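Phospholyase (Arthrobacter aurescens, PDB 5G4I) is a pyridoxal-phosphate-dependent phospholyase of the class III aminotransferase family, a homologue of transaminases that acts as a carbon-oxygen lyase releasing phosphate. Local coordinates at residues V212-F217 and L247-E252. Residues are numbered along the deposited sequence; the frame is centred on the assembly and turned at random.
Sequences VSVFLF and LVISDE. With PLP (pyridoxal-5'-phosphate), chain C.
Through their backbones F215 and F217 bond to L247, I249 and D251, joining strands 214-217 and 247-251, parallel neighbours in the central seven-stranded sheet of the fold-type I PLP-enzyme domain; helix 233-243 links the two strands as a beta-alpha-beta unit. Five backbone hydrogen bonds run between them; the straightest goes from I249 N to F215 O, 2.9 Å with 177° at the hydrogen, and D251 N closes the set on F217 O. On the face that carries I249, its two branches reach different neighbours: CD1 lies 3.7 Å from V214 CG1, while CG2, anti to the backbone N, meets L216 CD1 at 3.6 Å. Helix 120-135 packs on V214 and L216 from that side. On the other face the F217 ring, swung between its own N and carbonyl carbon (chi1 74°), turns its edge to V248, with CE1 3.8 Å from V248 CG1; F215 packs there against helix 233-243.

The pairing carries D251 to the end of its strand, at the nitrogen end of the pyridine ring. There OD2 lies 2.8 Å from PLP N1, the aspartate–pyridine contact of this fold, which would be expected to favour a protonated ring nitrogen. H148 ND1 and N124 ND2 also bind OD2, and V253 N holds OD1, fixing the carboxylate's rotation. With an alanine in place of D251, the pyridine nitrogen would probably be left without its acidic partner, and the ring would be likely to withdraw electrons less strongly. One residue on, E252 is tied down by S255 and by the backbone of G266 and Y267, and S250 OG donates to E252 OE2 at 2.8 Å, from above the carboxylate plane.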
ATOM      1  N   VAL A 212     -20.866 -16.524   6.889  1.00 11.20           N
ATOM      2  CA  VAL A 212     -20.741 -15.035   6.853  1.00 11.36           C
ATOM      3  C   VAL A 212     -19.466 -14.660   7.617  1.00 11.16           C
ATOM      4  O   VAL A 212     -19.319 -14.865   8.846  1.00 10.95           O
ATOM      5  CB  VAL A 212     -21.972 -14.359   7.509  1.00 11.89           C
ATOM      6  CG1 VAL A 212     -21.789 -12.815   7.451  1.00 13.10           C
ATOM      7  CG2 VAL A 212     -23.258 -14.789   6.822  1.00 13.45           C
ATOM      8  N   SER A 213     -18.506 -14.009   6.900  1.00 10.10           N
ATOM      9  CA  SER A 213     -17.304 -13.437   7.504  1.00 10.82           C
ATOM     10  C   SER A 213     -17.543 -11.937   7.937  1.00 10.48           C
ATOM     11  O   SER A 213     -17.257 -11.581   9.071  1.00 11.71           O
ATOM     12  CB  SER A 213     -16.085 -13.543   6.549  1.00 11.49           C
ATOM     13  OG  SER A 213     -14.915 -13.017   7.192  1.00 14.66           O
ATOM     14  N   VAL A 214     -18.066 -11.153   7.017  1.00 10.05           N
ATOM     15  CA  VAL A 214     -18.180  -9.696   7.269  1.00 11.04           C
ATOM     16  C   VAL A 214     -19.397  -9.072   6.578  1.00 10.28           C
ATOM     17  O   VAL A 214     -19.837  -9.527   5.489  1.00 10.76           O
ATOM     18  CB  VAL A 214     -16.961  -8.897   6.779  1.00 13.15           C
ATOM     19  CG1 VAL A 214     -15.673  -9.336   7.425  1.00 14.73           C
ATOM     20  CG2 VAL A 214     -16.794  -8.873   5.355  1.00 14.75           C
ATOM     21  N   PHE A 215     -19.839  -7.928   7.136  1.00  9.82           N
ATOM     22  CA  PHE A 215     -20.542  -6.835   6.413  1.00  9.86           C
ATOM     23  C   PHE A 215     -19.571  -5.646   6.379  1.00  9.16           C
ATOM     24  O   PHE A 215     -19.079  -5.243   7.453  1.00  9.38           O
ATOM     25  CB  PHE A 215     -21.866  -6.458   7.176  1.00  9.78           C
ATOM     26  CG  PHE A 215     -22.544  -5.202   6.716  1.00 10.47           C
ATOM     27  CD1 PHE A 215     -22.984  -5.080   5.436  1.00 11.95           C
ATOM     28  CD2 PHE A 215     -22.818  -4.147   7.632  1.00 12.90           C
ATOM     29  CE1 PHE A 215     -23.711  -3.940   4.996  1.00 13.02           C
ATOM     30  CE2 PHE A 215     -23.478  -3.033   7.184  1.00 12.37           C
ATOM     31  CZ  PHE A 215     -23.942  -2.906   5.894  1.00 12.07           C
ATOM     32  N   LEU A 216     -19.325  -5.132   5.199  1.00  9.40           N
ATOM     33  CA  LEU A 216     -18.345  -4.058   4.975  1.00  9.45           C
ATOM     34  C   LEU A 216     -19.115  -2.905   4.317  1.00  8.73           C
ATOM     35  O   LEU A 216     -19.871  -3.094   3.326  1.00  9.43           O
ATOM     36  CB  LEU A 216     -17.268  -4.551   3.963  1.00  9.63           C
ATOM     37  CG  LEU A 216     -16.284  -3.552   3.398  1.00  9.87           C
ATOM     38  CD1 LEU A 216     -15.478  -2.834   4.463  1.00 10.75           C
ATOM     39  CD2 LEU A 216     -15.359  -4.241   2.377  1.00 11.21           C
ATOM     40  N   PHE A 217     -18.991  -1.659   4.834  1.00  7.93           N
ATOM     41  CA  PHE A 217     -19.826  -0.522   4.349  1.00  8.33           C
ATOM     42  C   PHE A 217     -19.118   0.796   4.587  1.00  8.89           C
ATOM     43  O   PHE A 217     -18.408   0.988   5.591  1.00  9.39           O
ATOM     44  CB  PHE A 217     -21.243  -0.509   5.007  1.00  9.13           C
ATOM     45  CG  PHE A 217     -21.268  -0.061   6.463  1.00  9.34           C
ATOM     46  CD1 PHE A 217     -20.751  -0.856   7.485  1.00 10.03           C
ATOM     47  CD2 PHE A 217     -21.828   1.169   6.833  1.00  9.65           C
ATOM     48  CE1 PHE A 217     -20.816  -0.428   8.825  1.00 10.81           C
ATOM     49  CE2 PHE A 217     -21.908   1.591   8.169  1.00 10.20           C
ATOM     50  CZ  PHE A 217     -21.400   0.792   9.158  1.00 10.42           C
ATOM     51  N   LEU A 247     -18.427 -10.476  11.487  1.00 10.10           N
ATOM     52  CA  LEU A 247     -17.978  -9.183  12.040  1.00 10.95           C
ATOM     53  C   LEU A 247     -18.465  -8.043  11.159  1.00 10.62           C
ATOM     54  O   LEU A 247     -18.776  -8.210   9.974  1.00 10.84           O
ATOM     55  CB  LEU A 247     -16.420  -9.110  12.116  1.00 11.19           C
ATOM     56  CG  LEU A 247     -15.726 -10.264  12.863  1.00 11.65           C
ATOM     57  CD1 LEU A 247     -14.208 -10.164  12.804  1.00 12.65           C
ATOM     58  CD2 LEU A 247     -16.168 -10.307  14.320  1.00 13.41           C
ATOM     59  N   VAL A 248     -18.436  -6.859  11.736  1.00 10.23           N
ATOM     60  CA  VAL A 248     -18.776  -5.608  11.013  1.00  9.91           C
ATOM     61  C   VAL A 248     -17.526  -4.758  10.798  1.00 10.09           C
ATOM     62  O   VAL A 248     -16.778  -4.482  11.772  1.00 11.43           O
ATOM     63  CB  VAL A 248     -19.830  -4.783  11.790  1.00 10.34           C
ATOM     64  CG1 VAL A 248     -20.083  -3.440  11.047  1.00 11.65           C
ATOM     65  CG2 VAL A 248     -21.129  -5.590  11.955  1.00 11.64           C
ATOM     66  N   ILE A 249     -17.285  -4.353   9.524  1.00  9.78           N
ATOM     67  CA  ILE A 249     -16.185  -3.456   9.161  1.00  9.25           C
ATOM     68  C   ILE A 249     -16.832  -2.099   8.702  1.00  9.30           C
ATOM     69  O   ILE A 249     -17.548  -2.068   7.695  1.00  8.96           O
ATOM     70  CB  ILE A 249     -15.259  -3.943   8.025  1.00  9.64           C
ATOM     71  CG1 ILE A 249     -14.640  -5.348   8.322  1.00 10.77           C
ATOM     72  CG2 ILE A 249     -14.106  -2.914   7.777  1.00 10.37           C
ATOM     73  CD1 ILE A 249     -14.052  -6.003   7.091  1.00 12.29           C
ATOM     74  N   SER A 250     -16.489  -0.988   9.406  1.00  9.35           N
ATOM     75  CA  SER A 250     -16.796   0.373   8.854  1.00  9.75           C
ATOM     76  C   SER A 250     -15.605   0.888   8.067  1.00  8.88           C
ATOM     77  O   SER A 250     -14.517   1.097   8.705  1.00  9.35           O
ATOM     78  CB  SER A 250     -17.145   1.373   9.968  1.00  9.75           C
ATOM     79  OG  SER A 250     -17.516   2.628   9.407  1.00  9.66           O
ATOM     80  N   ASP A 251     -15.815   1.145   6.767  1.00  8.26           N
ATOM     81  CA  ASP A 251     -14.782   1.751   5.888  1.00  8.12           C
ATOM     82  C   ASP A 251     -14.988   3.276   6.018  1.00  8.97           C
ATOM     83  O   ASP A 251     -15.983   3.803   5.554  1.00  9.24           O
ATOM     84  CB  ASP A 251     -14.989   1.252   4.469  1.00  8.49           C
ATOM     85  CG  ASP A 251     -14.032   1.870   3.462  1.00  9.74           C
ATOM     86  OD1 ASP A 251     -13.472   2.930   3.750  1.00 10.92           O
ATOM     87  OD2 ASP A 251     -13.936   1.315   2.324  1.00 11.15           O
ATOM     88  N   GLU A 252     -14.030   3.903   6.741  1.00  8.83           N
ATOM     89  CA  GLU A 252     -14.036   5.352   7.046  1.00  8.89           C
ATOM     90  C   GLU A 252     -13.203   6.139   6.096  1.00 10.01           C
ATOM     91  O   GLU A 252     -12.909   7.323   6.384  1.00 11.22           O
ATOM     92  CB  GLU A 252     -13.612   5.589   8.489  1.00  9.56           C
ATOM     93  CG  GLU A 252     -14.578   5.027   9.508  1.00  9.48           C
ATOM     94  CD  GLU A 252     -15.867   5.804   9.702  1.00 10.94           C
ATOM     95  OE1 GLU A 252     -15.885   7.002   9.358  1.00  9.78           O
ATOM     96  OE2 GLU A 252     -16.820   5.191  10.229  1.00  9.96           O
TER
HETATM   97  N1  PLP C1441     -12.634   2.656   0.304  1.00 12.73           N
HETATM   98  C2  PLP C1441     -13.232   3.850   0.076  1.00 16.30           C
HETATM   99  C2A PLP C1441     -14.591   4.134   0.661  1.00 18.70           C
HETATM  100  C3  PLP C1441     -12.552   4.881  -0.748  1.00 20.17           C
HETATM  101  O3  PLP C1441     -13.132   6.088  -0.991  1.00 23.21           O
HETATM  102  C4  PLP C1441     -11.219   4.545  -1.297  1.00 16.83           C
HETATM  103  C4A PLP C1441     -10.462   5.506  -2.130  1.00 22.92           C
HETATM  104  C5  PLP C1441     -10.675   3.204  -0.973  1.00 16.54           C
HETATM  105  C6  PLP C1441     -11.424   2.334  -0.185  1.00 15.60           C
HETATM  106  C5A PLP C1441      -9.320   2.784  -1.496  1.00 17.92           C
HETATM  107  O4P PLP C1441      -8.351   3.774  -1.157  1.00 15.90           O
HETATM  108  P   PLP C1441      -6.881   3.736  -1.813  1.00 13.70           P
HETATM  109  O1P PLP C1441      -7.086   4.299  -3.199  1.00 13.28           O
HETATM  110  O2P PLP C1441      -6.053   4.610  -0.901  1.00 17.26           O
HETATM  111  O3P PLP C1441      -6.507   2.274  -1.783  1.00 16.56           O